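Local coordinates for protein abietadiene synthase, chloroplastic (Abies grandis, PDB 3S9V) that is a plant member of the terpene synthase family, largely helical, combining an N-terminal terpene synthase domain with a metal-binding one, at residues Thr59-Arg64 and Thr235-Met240; Arg104-Leu109 and Glu152-Ala157; Leu202-Glu207 and Leu229-Ser234; His265-Leu270 and Trp311-Pro316. All blocks are in the same frame, centred on the assembly; numbering follows the deposited sequence.

Contact 1: residues Thr59-Arg64 and Thr235-Met240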
loop_
_atom_site.group_PDB
_atom_site.type_symbol
_atom_site.label_atom_id
_atom_site.label_comp_id
_atom_site.label_asym_id
_atom_site.label_seq_id
_atom_site.Cartn_x
_atom_site.Cartn_y
_atom_site.Cartn_z
ATOM N N THR A 59 -13.418 13.905 -27.279
ATOM C CA THR A 59 -14.747 13.937 -27.853
ATOM C C THR A 59 -14.709 14.761 -29.126
ATOM O O THR A 59 -15.340 14.408 -30.124
ATOM C CB THR A 59 -15.739 14.532 -26.861
ATOM O OG1 THR A 59 -15.720 13.739 -25.670
ATOM C CG2 THR A 59 -17.140 14.543 -27.439
ATOM N N ALA A 60 -13.945 15.847 -29.097
ATOM C CA ALA A 60 -13.817 16.710 -30.261
ATOM C C ALA A 60 -13.227 15.922 -31.435
ATOM O O ALA A 60 -13.618 16.129 -32.585
ATOM C CB ALA A 60 -12.933 17.903 -29.932
ATOM N N TRP A 61 -12.295 15.018 -31.149
ATOM C CA TRP A 61 -11.686 14.224 -32.213
ATOM C C TRP A 61 -12.646 13.183 -32.770
ATOM O O TRP A 61 -12.680 12.943 -33.977
ATOM C CB TRP A 61 -10.391 13.558 -31.731
ATOM C CG TRP A 61 -9.203 14.471 -31.868
ATOM C CD1 TRP A 61 -8.709 15.329 -30.924
ATOM C CD2 TRP A 61 -8.416 14.682 -33.054
ATOM N NE1 TRP A 61 -7.667 16.061 -31.451
ATOM C CE2 TRP A 61 -7.467 15.685 -32.754
ATOM C CE3 TRP A 61 -8.427 14.121 -34.342
ATOM C CZ2 TRP A 61 -6.536 16.142 -33.692
ATOM C CZ3 TRP A 61 -7.492 14.580 -35.287
ATOM C CH2 TRP A 61 -6.562 15.579 -34.951
ATOM N N VAL A 62 -13.432 12.563 -31.899
ATOM C CA VAL A 62 -14.405 11.588 -32.362
ATOM C C VAL A 62 -15.437 12.315 -33.240
ATOM O O VAL A 62 -15.849 11.808 -34.275
ATOM C CB VAL A 62 -15.108 10.903 -31.167
ATOM C CG1 VAL A 62 -16.256 10.051 -31.651
ATOM C CG2 VAL A 62 -14.102 10.029 -30.411
ATOM N N ALA A 63 -15.818 13.521 -32.829
ATOM C CA ALA A 63 -16.802 14.335 -33.545
ATOM C C ALA A 63 -16.365 14.719 -34.952
ATOM O O ALA A 63 -17.179 15.141 -35.769
ATOM C CB ALA A 63 -17.108 15.585 -32.745
ATOM N N ARG A 64 -15.078 14.576 -35.237
ATOM C CA ARG A 64 -14.564 14.910 -36.553
ATOM C C ARG A 64 -14.866 13.858 -37.612
ATOM O O ARG A 64 -14.988 14.183 -38.798
ATOM C CB ARG A 64 -13.051 15.100 -36.513
ATOM C CG ARG A 64 -12.569 16.345 -35.841
ATOM C CD ARG A 64 -11.153 16.595 -36.301
ATOM N NE ARG A 64 -10.449 17.565 -35.478
ATOM C CZ ARG A 64 -9.233 18.011 -35.765
ATOM N NH1 ARG A 64 -8.609 17.573 -36.855
ATOM N NH2 ARG A 64 -8.639 18.879 -34.962
ATOM N N THR A 235 -7.381 6.766 -31.843
ATOM C CA THR A 235 -8.087 5.783 -32.651
ATOM C C THR A 235 -8.926 6.462 -33.727
ATOM O O THR A 235 -9.041 5.956 -34.842
ATOM C CB THR A 235 -9.006 4.932 -31.777
ATOM O OG1 THR A 235 -8.222 4.264 -30.784
ATOM C CG2 THR A 235 -9.746 3.899 -32.627
ATOM N N ALA A 236 -9.512 7.607 -33.383
ATOM C CA ALA A 236 -10.334 8.364 -34.323
ATOM C C ALA A 236 -9.473 8.838 -35.487
ATOM O O ALA A 236 -9.866 8.740 -36.649
ATOM C CB ALA A 236 -10.975 9.559 -33.618
ATOM N N ALA A 237 -8.292 9.352 -35.168
ATOM C CA ALA A 237 -7.367 9.827 -36.186
ATOM C C ALA A 237 -6.972 8.670 -37.095
ATOM O O ALA A 237 -7.007 8.802 -38.314
ATOM C CB ALA A 237 -6.133 10.418 -35.534
ATOM N N VAL A 238 -6.599 7.536 -36.509
ATOM C CA VAL A 238 -6.212 6.382 -37.325
ATOM C C VAL A 238 -7.358 5.958 -38.243
ATOM O O VAL A 238 -7.132 5.595 -39.392
ATOM C CB VAL A 238 -5.827 5.144 -36.469
ATOM C CG1 VAL A 238 -5.546 3.952 -37.386
ATOM C CG2 VAL A 238 -4.617 5.447 -35.611
ATOM N N PHE A 239 -8.588 5.992 -37.734
ATOM C CA PHE A 239 -9.733 5.590 -38.540
ATOM C C PHE A 239 -9.924 6.507 -39.725
ATOM O O PHE A 239 -10.201 6.048 -40.831
ATOM C CB PHE A 239 -11.030 5.591 -37.733
ATOM C CG PHE A 239 -12.245 5.299 -38.568
ATOM C CD1 PHE A 239 -12.531 3.999 -38.966
ATOM C CD2 PHE A 239 -13.073 6.333 -39.005
ATOM C CE1 PHE A 239 -13.622 3.728 -39.790
ATOM C CE2 PHE A 239 -14.166 6.075 -39.829
ATOM C CZ PHE A 239 -14.440 4.767 -40.223
ATOM N N MET A 240 -9.799 7.808 -39.484
ATOM C CA MET A 240 -9.963 8.785 -40.545
ATOM C C MET A 240 -8.876 8.661 -41.616
ATOM O O MET A 240 -9.095 9.042 -42.766
ATOM C CB MET A 240 -9.994 10.214 -39.966
ATOM C CG MET A 240 -11.291 10.542 -39.210
ATOM S SD MET A 240 -11.556 12.293 -38.823
ATOM C CE MET A 240 -10.427 12.491 -37.426
#

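Contact 2: residues Arg104-Leu109 and Glu152-Ala157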
loop_
_atom_site.group_PDB
_atom_site.type_symbol
_atom_site.label_atom_id
_atom_site.label_comp_id
_atom_site.label_asym_id
_atom_site.label_seq_id
_atom_site.Cartn_x
_atom_site.Cartn_y
_atom_site.Cartn_z
ATOM N N ARG A 104 -7.272 23.189 -20.593
ATOM C CA ARG A 104 -8.241 24.086 -21.217
ATOM C C ARG A 104 -7.886 24.543 -22.630
ATOM O O ARG A 104 -8.739 24.506 -23.515
ATOM C CB ARG A 104 -8.484 25.311 -20.328
ATOM C CG ARG A 104 -9.067 24.982 -18.955
ATOM C CD ARG A 104 -10.357 24.168 -19.072
ATOM N NE ARG A 104 -10.883 23.820 -17.757
ATOM C CZ ARG A 104 -11.410 24.698 -16.906
ATOM N NH1 ARG A 104 -11.490 25.983 -17.232
ATOM N NH2 ARG A 104 -11.842 24.296 -15.720
ATOM N N ILE A 105 -6.647 24.975 -22.861
ATOM C CA ILE A 105 -6.281 25.415 -24.207
ATOM C C ILE A 105 -6.232 24.256 -25.191
ATOM O O ILE A 105 -6.472 24.443 -26.381
ATOM C CB ILE A 105 -4.914 26.144 -24.247
ATOM C CG1 ILE A 105 -3.812 25.239 -23.706
ATOM C CG2 ILE A 105 -4.995 27.431 -23.458
ATOM C CD1 ILE A 105 -2.431 25.831 -23.843
ATOM N N LEU A 106 -5.918 23.059 -24.696
ATOM C CA LEU A 106 -5.866 21.867 -25.544
ATOM C C LEU A 106 -7.279 21.532 -26.003
ATOM O O LEU A 106 -7.539 21.368 -27.194
ATOM C CB LEU A 106 -5.301 20.674 -24.768
ATOM C CG LEU A 106 -5.302 19.337 -25.513
ATOM C CD1 LEU A 106 -4.195 19.359 -26.551
ATOM C CD2 LEU A 106 -5.082 18.178 -24.541
ATOM N N ALA A 107 -8.191 21.441 -25.045
ATOM C CA ALA A 107 -9.580 21.121 -25.348
ATOM C C ALA A 107 -10.272 22.201 -26.181
ATOM O O ALA A 107 -11.031 21.885 -27.097
ATOM C CB ALA A 107 -10.363 20.888 -24.048
ATOM N N THR A 108 -10.016 23.468 -25.866
ATOM C CA THR A 108 -10.656 24.562 -26.595
ATOM C C THR A 108 -10.217 24.564 -28.053
ATOM O O THR A 108 -11.039 24.656 -28.961
ATOM C CB THR A 108 -10.334 25.944 -25.962
ATOM O OG1 THR A 108 -10.686 25.937 -24.570
ATOM C CG2 THR A 108 -11.135 27.036 -26.657
ATOM N N LEU A 109 -8.916 24.457 -28.283
ATOM C CA LEU A 109 -8.416 24.444 -29.647
ATOM C C LEU A 109 -9.071 23.282 -30.398
ATOM O O LEU A 109 -9.606 23.464 -31.489
ATOM C CB LEU A 109 -6.893 24.290 -29.647
ATOM C CG LEU A 109 -6.216 24.271 -31.016
ATOM C CD1 LEU A 109 -6.636 25.494 -31.816
ATOM C CD2 LEU A 109 -4.712 24.236 -30.839
ATOM N N GLU A 152 3.065 18.372 -26.000
ATOM C CA GLU A 152 3.980 18.935 -26.983
ATOM C C GLU A 152 3.930 18.269 -28.357
ATOM O O GLU A 152 4.514 18.755 -29.320
ATOM C CB GLU A 152 5.402 18.924 -26.411
ATOM C CG GLU A 152 5.541 19.865 -25.202
ATOM C CD GLU A 152 6.955 19.950 -24.640
ATOM O OE1 GLU A 152 7.465 18.927 -24.127
ATOM O OE2 GLU A 152 7.553 21.048 -24.709
ATOM N N ILE A 153 3.216 17.160 -28.456
ATOM C CA ILE A 153 3.090 16.489 -29.738
ATOM C C ILE A 153 1.751 16.869 -30.354
ATOM O O ILE A 153 1.663 17.289 -31.502
ATOM C CB ILE A 153 3.139 14.962 -29.566
ATOM C CG1 ILE A 153 4.594 14.506 -29.433
ATOM C CG2 ILE A 153 2.447 14.279 -30.739
ATOM C CD1 ILE A 153 4.748 13.002 -29.232
ATOM N N VAL A 154 0.714 16.738 -29.545
ATOM C CA VAL A 154 -0.650 17.006 -29.953
ATOM C C VAL A 154 -1.091 18.475 -30.067
ATOM O O VAL A 154 -1.850 18.831 -30.971
ATOM C CB VAL A 154 -1.596 16.233 -29.001
ATOM C CG1 VAL A 154 -2.980 16.796 -29.064
ATOM C CG2 VAL A 154 -1.589 14.734 -29.379
ATOM N N PHE A 155 -0.619 19.335 -29.174
ATOM C CA PHE A 155 -1.034 20.731 -29.230
ATOM C C PHE A 155 -0.513 21.507 -30.453
ATOM O O PHE A 155 -1.271 22.230 -31.101
ATOM C CB PHE A 155 -0.635 21.449 -27.933
ATOM C CG PHE A 155 -1.148 22.861 -27.836
ATOM C CD1 PHE A 155 -2.510 23.115 -27.741
ATOM C CD2 PHE A 155 -0.267 23.933 -27.825
ATOM C CE1 PHE A 155 -2.990 24.419 -27.635
ATOM C CE2 PHE A 155 -0.736 25.243 -27.718
ATOM C CZ PHE A 155 -2.102 25.485 -27.622
ATOM N N PRO A 156 0.783 21.373 -30.785
ATOM C CA PRO A 156 1.260 22.123 -31.954
ATOM C C PRO A 156 0.686 21.591 -33.266
ATOM O O PRO A 156 0.483 22.348 -34.221
ATOM C CB PRO A 156 2.773 21.969 -31.873
ATOM C CG PRO A 156 3.021 21.794 -30.400
ATOM C CD PRO A 156 1.914 20.854 -30.000
ATOM N N ALA A 157 0.413 20.293 -33.307
ATOM C CA ALA A 157 -0.152 19.686 -34.500
ATOM C C ALA A 157 -1.477 20.355 -34.849
ATOM O O ALA A 157 -1.768 20.577 -36.020
ATOM C CB ALA A 157 -0.356 18.196 -34.286
#

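Contact 3: residues Leu202-Glu207 and Leu229-Ser234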
loop_
_atom_site.group_PDB
_atom_site.type_symbol
_atom_site.label_atom_id
_atom_site.label_comp_id
_atom_site.label_asym_id
_atom_site.label_seq_id
_atom_site.Cartn_x
_atom_site.Cartn_y
_atom_site.Cartn_z
ATOM N N LEU A 202 3.765 6.103 -27.553
ATOM C CA LEU A 202 3.722 7.094 -28.627
ATOM C C LEU A 202 2.371 6.947 -29.339
ATOM O O LEU A 202 1.785 7.925 -29.805
ATOM C CB LEU A 202 4.854 6.857 -29.632
ATOM C CG LEU A 202 6.242 7.377 -29.267
ATOM C CD1 LEU A 202 7.281 6.741 -30.182
ATOM C CD2 LEU A 202 6.267 8.891 -29.379
ATOM N N LEU A 203 1.887 5.711 -29.416
ATOM C CA LEU A 203 0.604 5.416 -30.062
ATOM C C LEU A 203 -0.573 6.067 -29.342
ATOM O O LEU A 203 -1.672 6.164 -29.893
ATOM C CB LEU A 203 0.380 3.903 -30.126
ATOM C CG LEU A 203 1.445 3.131 -30.905
ATOM C CD1 LEU A 203 1.152 1.645 -30.826
ATOM C CD2 LEU A 203 1.470 3.609 -32.342
ATOM N N TYR A 204 -0.341 6.497 -28.106
ATOM C CA TYR A 204 -1.369 7.142 -27.304
ATOM C C TYR A 204 -1.722 8.496 -27.897
ATOM O O TYR A 204 -2.790 9.041 -27.625
ATOM C CB TYR A 204 -0.858 7.308 -25.870
ATOM C CG TYR A 204 -1.842 7.879 -24.880
ATOM C CD1 TYR A 204 -1.566 9.067 -24.207
ATOM C CD2 TYR A 204 -3.023 7.204 -24.564
ATOM C CE1 TYR A 204 -2.433 9.570 -23.243
ATOM C CE2 TYR A 204 -3.903 7.701 -23.599
ATOM C CZ TYR A 204 -3.600 8.886 -22.942
ATOM O OH TYR A 204 -4.459 9.396 -21.989
ATOM N N SER A 205 -0.824 9.051 -28.707
ATOM C CA SER A 205 -1.090 10.351 -29.311
ATOM C C SER A 205 -0.801 10.431 -30.809
ATOM O O SER A 205 -0.171 11.376 -31.288
ATOM C CB SER A 205 -0.325 11.450 -28.557
ATOM O OG SER A 205 0.794 10.935 -27.869
ATOM N N LEU A 206 -1.290 9.437 -31.546
ATOM C CA LEU A 206 -1.110 9.386 -32.992
ATOM C C LEU A 206 -1.788 10.548 -33.714
ATOM O O LEU A 206 -1.409 10.887 -34.832
ATOM C CB LEU A 206 -1.645 8.062 -33.541
ATOM C CG LEU A 206 -0.765 6.839 -33.290
ATOM C CD1 LEU A 206 -1.534 5.565 -33.581
ATOM C CD2 LEU A 206 0.467 6.937 -34.171
ATOM N N GLU A 207 -2.789 11.160 -33.083
ATOM C CA GLU A 207 -3.479 12.277 -33.708
ATOM C C GLU A 207 -2.506 13.441 -33.935
ATOM O O GLU A 207 -2.769 14.338 -34.741
ATOM C CB GLU A 207 -4.682 12.728 -32.863
ATOM C CG GLU A 207 -4.333 13.417 -31.553
ATOM C CD GLU A 207 -4.230 12.464 -30.377
ATOM O OE1 GLU A 207 -3.938 11.266 -30.597
ATOM O OE2 GLU A 207 -4.425 12.922 -29.226
ATOM N N LEU A 229 -3.571 2.127 -28.101
ATOM C CA LEU A 229 -3.184 2.406 -26.722
ATOM C C LEU A 229 -4.303 3.021 -25.890
ATOM O O LEU A 229 -4.072 3.908 -25.068
ATOM C CB LEU A 229 -1.938 3.289 -26.658
ATOM C CG LEU A 229 -0.913 2.539 -25.802
ATOM C CD1 LEU A 229 0.217 2.078 -26.683
ATOM C CD2 LEU A 229 -0.412 3.406 -24.674
ATOM N N SER A 230 -5.515 2.533 -26.134
ATOM C CA SER A 230 -6.735 2.939 -25.440
ATOM C C SER A 230 -7.194 4.377 -25.618
ATOM O O SER A 230 -8.157 4.797 -24.972
ATOM C CB SER A 230 -6.615 2.634 -23.946
ATOM O OG SER A 230 -5.859 3.616 -23.270
ATOM N N SER A 231 -6.533 5.123 -26.499
ATOM C CA SER A 231 -6.888 6.523 -26.734
ATOM C C SER A 231 -7.942 6.730 -27.828
ATOM O O SER A 231 -7.725 6.381 -28.986
ATOM C CB SER A 231 -5.625 7.311 -27.090
ATOM O OG SER A 231 -5.944 8.613 -27.543
ATOM N N PRO A 232 -9.103 7.305 -27.475
ATOM C CA PRO A 232 -10.174 7.548 -28.451
ATOM C C PRO A 232 -9.779 8.516 -29.571
ATOM O O PRO A 232 -10.091 8.283 -30.739
ATOM C CB PRO A 232 -11.296 8.109 -27.587
ATOM C CG PRO A 232 -11.076 7.417 -26.287
ATOM C CD PRO A 232 -9.592 7.564 -26.111
ATOM N N ALA A 233 -9.113 9.613 -29.219
ATOM C CA ALA A 233 -8.699 10.585 -30.223
ATOM C C ALA A 233 -7.677 9.944 -31.162
ATOM O O ALA A 233 -7.709 10.148 -32.375
ATOM C CB ALA A 233 -8.097 11.821 -29.554
ATOM N N SER A 234 -6.778 9.155 -30.593
ATOM C CA SER A 234 -5.750 8.492 -31.380
ATOM C C SER A 234 -6.394 7.499 -32.341
ATOM O O SER A 234 -6.014 7.398 -33.504
ATOM C CB SER A 234 -4.771 7.772 -30.449
ATOM O OG SER A 234 -3.542 7.515 -31.103
#

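Contact 4: residues His265-Leu270 and Trp311-Pro316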
loop_
_atom_site.group_PDB
_atom_site.type_symbol
_atom_site.label_atom_id
_atom_site.label_comp_id
_atom_site.label_asym_id
_atom_site.label_seq_id
_atom_site.Cartn_x
_atom_site.Cartn_y
_atom_site.Cartn_z
ATOM N N HIS A 265 -9.046 7.806 -22.387
ATOM C CA HIS A 265 -8.526 6.439 -22.448
ATOM C C HIS A 265 -9.542 5.495 -21.823
ATOM O O HIS A 265 -10.170 5.814 -20.808
ATOM C CB HIS A 265 -7.169 6.329 -21.749
ATOM C CG HIS A 265 -7.095 7.069 -20.452
ATOM N ND1 HIS A 265 -5.909 7.554 -19.944
ATOM C CD2 HIS A 265 -8.057 7.425 -19.567
ATOM C CE1 HIS A 265 -6.143 8.181 -18.805
ATOM N NE2 HIS A 265 -7.439 8.116 -18.554
ATOM N N TYR A 266 -9.717 4.340 -22.450
ATOM C CA TYR A 266 -10.685 3.357 -21.991
ATOM C C TYR A 266 -10.324 2.013 -22.612
ATOM O O TYR A 266 -9.699 1.963 -23.671
ATOM C CB TYR A 266 -12.094 3.774 -22.440
ATOM C CG TYR A 266 -13.197 3.430 -21.467
ATOM C CD1 TYR A 266 -13.231 3.998 -20.190
ATOM C CD2 TYR A 266 -14.194 2.515 -21.808
ATOM C CE1 TYR A 266 -14.233 3.655 -19.269
ATOM C CE2 TYR A 266 -15.204 2.167 -20.895
ATOM C CZ TYR A 266 -15.212 2.741 -19.632
ATOM O OH TYR A 266 -16.197 2.402 -18.740
ATOM N N PRO A 267 -10.675 0.904 -21.938
ATOM C CA PRO A 267 -11.371 0.904 -20.645
ATOM C C PRO A 267 -10.389 1.120 -19.486
ATOM O O PRO A 267 -9.188 1.325 -19.707
ATOM C CB PRO A 267 -12.043 -0.472 -20.616
ATOM C CG PRO A 267 -11.070 -1.334 -21.381
ATOM C CD PRO A 267 -10.672 -0.446 -22.542
ATOM N N LEU A 268 -10.892 1.068 -18.254
ATOM C CA LEU A 268 -10.047 1.285 -17.080
ATOM C C LEU A 268 -10.341 0.278 -15.969
ATOM O O LEU A 268 -10.098 0.547 -14.793
ATOM C CB LEU A 268 -10.276 2.708 -16.559
ATOM C CG LEU A 268 -9.990 3.840 -17.557
ATOM C CD1 LEU A 268 -10.421 5.173 -16.965
ATOM C CD2 LEU A 268 -8.500 3.865 -17.899
ATOM N N ASP A 269 -10.844 -0.888 -16.364
ATOM C CA ASP A 269 -11.242 -1.940 -15.437
ATOM C C ASP A 269 -10.222 -2.487 -14.437
ATOM O O ASP A 269 -10.585 -2.796 -13.305
ATOM C CB ASP A 269 -11.864 -3.106 -16.216
ATOM C CG ASP A 269 -10.954 -3.639 -17.315
ATOM O OD1 ASP A 269 -11.110 -4.823 -17.689
ATOM O OD2 ASP A 269 -10.096 -2.882 -17.814
ATOM N N LEU A 270 -8.962 -2.621 -14.831
ATOM C CA LEU A 270 -7.960 -3.148 -13.901
ATOM C C LEU A 270 -7.456 -2.037 -12.987
ATOM O O LEU A 270 -7.226 -2.234 -11.785
ATOM C CB LEU A 270 -6.781 -3.752 -14.663
ATOM C CG LEU A 270 -7.047 -4.828 -15.719
ATOM C CD1 LEU A 270 -5.718 -5.459 -16.095
ATOM C CD2 LEU A 270 -7.995 -5.895 -15.179
ATOM N N TRP A 311 -3.663 -0.997 -17.624
ATOM C CA TRP A 311 -4.779 -0.445 -16.883
ATOM C C TRP A 311 -6.099 -1.044 -17.344
ATOM O O TRP A 311 -7.101 -0.983 -16.631
ATOM C CB TRP A 311 -4.792 1.077 -17.045
ATOM C CG TRP A 311 -4.631 1.527 -18.462
ATOM C CD1 TRP A 311 -5.623 1.769 -19.364
ATOM C CD2 TRP A 311 -3.396 1.780 -19.143
ATOM N NE1 TRP A 311 -5.085 2.164 -20.567
ATOM C CE2 TRP A 311 -3.720 2.178 -20.459
ATOM C CE3 TRP A 311 -2.046 1.708 -18.769
ATOM C CZ2 TRP A 311 -2.738 2.507 -21.410
ATOM C CZ3 TRP A 311 -1.068 2.036 -19.712
ATOM C CH2 TRP A 311 -1.422 2.431 -21.018
ATOM N N ALA A 312 -6.085 -1.629 -18.540
ATOM C CA ALA A 312 -7.275 -2.243 -19.119
ATOM C C ALA A 312 -7.011 -3.690 -19.478
ATOM O O ALA A 312 -5.885 -4.052 -19.820
ATOM C CB ALA A 312 -7.703 -1.489 -20.366
ATOM N N ARG A 313 -8.061 -4.505 -19.398
ATOM C CA ARG A 313 -7.978 -5.920 -19.738
ATOM C C ARG A 313 -7.313 -6.044 -21.105
ATOM O O ARG A 313 -7.605 -5.276 -22.013
ATOM C CB ARG A 313 -9.387 -6.527 -19.775
ATOM C CG ARG A 313 -10.387 -5.727 -20.620
ATOM C CD ARG A 313 -10.440 -6.209 -22.071
ATOM N NE ARG A 313 -11.250 -5.343 -22.933
ATOM C CZ ARG A 313 -10.824 -4.201 -23.469
ATOM N NH1 ARG A 313 -9.589 -3.767 -23.245
ATOM N NH2 ARG A 313 -11.635 -3.484 -24.234
ATOM N N GLU A 314 -6.409 -7.006 -21.238
ATOM C CA GLU A 314 -5.702 -7.242 -22.495
ATOM C C GLU A 314 -5.153 -5.950 -23.092
ATOM O O GLU A 314 -5.346 -5.679 -24.272
ATOM C CB GLU A 314 -6.624 -7.921 -23.521
ATOM C CG GLU A 314 -7.970 -8.435 -22.981
ATOM C CD GLU A 314 -7.845 -9.596 -22.003
ATOM O OE1 GLU A 314 -7.292 -9.409 -20.897
ATOM O OE2 GLU A 314 -8.312 -10.703 -22.345
ATOM N N ASN A 315 -4.477 -5.152 -22.274
ATOM C CA ASN A 315 -3.898 -3.896 -22.744
ATOM C C ASN A 315 -2.742 -4.200 -23.706
ATOM O O ASN A 315 -2.031 -5.189 -23.545
ATOM C CB ASN A 315 -3.384 -3.077 -21.555
ATOM C CG ASN A 315 -3.395 -1.583 -21.827
ATOM O OD1 ASN A 315 -4.451 -1.002 -22.069
ATOM N ND2 ASN A 315 -2.220 -0.954 -21.787
ATOM N N PRO A 316 -2.551 -3.358 -24.728
ATOM C CA PRO A 316 -1.469 -3.563 -25.702
ATOM C C PRO A 316 -0.097 -3.629 -25.022
ATOM O O PRO A 316 0.779 -4.378 -25.441
ATOM C CB PRO A 316 -1.578 -2.344 -26.609
ATOM C CG PRO A 316 -3.014 -1.951 -26.493
ATOM C CD PRO A 316 -3.318 -2.142 -25.037
#

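Contact 1: residues Thr59-Arg64 and Thr235-Met240
Ala-236 packs its methyl group against the backbone of Trp-61 and Val-62, where two helices of the largely helical terpene synthase fold meet. Helix 56-62 supplies one side and helix 232-242 the other. The tight part lies here. Ala-236 CB sits 3.8 Å from Trp-61 O, and the CA atoms of Val-62 and Ala-236 are 5.6 Å apart. The small alanine side chain is consistent with this close approach. Ala-237 adds a lighter touch, with its CB 4.4 Å from Trp-61 CZ3.

The side nearer solvent is formed by Met-240, which is partly exposed although it still packs closely. Its chain is bent at the last torsion (chi3 -77°), and this swings CE back toward Trp-61 and Arg-64. The methionine side chain runs at about a right angle to that of Trp-61, and CE meets the indole at its edge, near the ring plane, 4.0 Å from CE3. This is not a packing over the face. One face of the indole is instead taken by Arg-64 from the same segment, whose CZ lies 3.7 Å above the ring plane, offset toward the rim. The arginine chain is extended from CG to NE and carries its charge away from Met-240, to a salt bridge with Glu-161. No hydrogen bond crosses between the segments. At the other end of the same arginine, Arg-64 CB lies 3.8 Å from Met-240 CE.

Contact 2: residues Arg104-Leu109 and Glu152-Ala157
Phe-155 points the end of its ring at helix 101-117 and meets Ile-105, Leu-106 and Leu-109 there. Its CG is anti to the backbone N (chi1 -174°), which brings the ring over to the other helix. Ile-105 and Leu-109 each cross the phenylalanine side chain at about a right angle. Leu-109 CD2 lies 3.6 Å from Phe-155 CE1, in an oblique approach. Ile-105 CD1 lies 3.8 Å from Phe-155 CZ. Between them the backbone carbonyl Ile-105 O faces the ring edge, 3.7 Å from Phe-155 CE1. Beside the ring, Leu-106 crosses Val-154, again nearly at right angles, with Leu-106 CD1 3.8 Å from Val-154 CG1. The touching side chains are all apolar, and all five residues are buried.

Phe-151 stacks on Phe-155, and Phe-132 of helix 122-136 and Leu-176 of helix 174-187 add to the packing. Helix 151-164 is kinked at Pro-156, whose N makes no bond to the preceding turn. The axes of the two short segments approach to 10.3 Å at an angle of 43°. Such side-chain packing between neighbouring helices is consistent with the alpha-barrel domains of plant diterpene synthases.

Contact 3: residues Leu202-Glu207 and Leu229-Ser234
Ser-234 OG is gripped by two backbone groups of the 202-207 segment. It donates to Leu-203 O at 2.6 Å and accepts from Leu-206 N at 3.0 Å. The hydroxyl approaches the Leu-203 carbonyl tilted 26° from its plane. Ser-234 OG is anti to its own backbone N (chi1 -160°), and this turns it into the bend between Leu-203 and Leu-206. One buried hydroxyl thus satisfies both a C=O and an N-H and ties down a 3-10 segment.

Ser-231 is the N-cap of helix 232-242, and its OG accepts from Ser-234 N. Tyr-204 lies against it. Tyr-204 CD2 is 3.6 Å from Ser-231 CB, and Leu-229 O meets the ring near its edge. Leu-229 CD1 rests 3.9 Å from Leu-203 CB. At the far end, Glu-207 OE1 comes to 3.4 Å from Ser-234 CA, while OE2 is held by Tyr-57 and by a salt bridge to Lys-450. Lys-450 also makes a cation-pi contact with Tyr-204. The 3-10 segment 202-207 lies along the start of helix 232-242, with helix 56-62 touching Ser-231 and Ala-233, and helix 151-164 touching Ser-205 and Glu-207 through Val-154.

Contact 4: residues His265-Leu270 and Trp311-Pro316
Arg-313 lies across Asp-269 and Pro-267, where a loop packs against the N-terminal end of helix 269-282, within the N-terminal terpene synthase family region. Leu-268 is the N-cap residue of this helix, and the loop is 311-316. The arginine can be followed outward. Its CB is 3.2 Å from Asp-269 OD1, and CG touches the same oxygen. CG sits between the backbone N and the carbonyl carbon (chi1 50°), and a bend at chi2 (92°) then turns the chain back toward Pro-267. CD and NE carry the chain across. CZ comes to 3.6 Å from Pro-267 CG, which lies over one face of the guanidinium. NH1 is nearest to Pro-267 CG, and NH2 passes Pro-267 CD and makes a salt bridge to Asp-225. The arginine charge is thus met by Asp-225, and Asp-269 meets the aliphatic part of the chain.

Asp-269 grips the arginine backbone instead. Its OD2 accepts from Arg-313 N at 3.0 Å through the syn lone pair, and its OD1 is bonded to Tyr-299 OH. Leu-270 N adds a weak bond to Trp-311 O at 3.1 Å. A cis peptide bond precedes Pro-267, and Pro-267 O lies in the plane of the Trp-311 ring, at the edge, 3.6 Å from CD1. Beside it, Ala-312 CB packs 3.5 Å from Pro-267 CG.

Overall arrangement
Contacts 1 and 3 share helix 232-242, and their centres are 10 Å apart. They touch where Trp-61 CB meets Ala-233 CB at 3.6 Å. Contact 2 joins the same cluster through Val-154, whose CG2 is 3.6 Å from Ser-205 CB of contact 3. Contact 2 does not touch contact 1; their nearest atoms are about 5 Å apart. Contact 3 is therefore the middle piece. It also reaches contact 4, about 14 Å away between centres: Ser-230 O and Tyr-266 N are 3.0 Å apart, probably hydrogen-bonded, and Ser-230 OG and Trp-311 NE1, 3.2 Å apart, are probably hydrogen-bonded too. Contacts 1 and 4 do not touch, with nearest atoms about 8 Å apart.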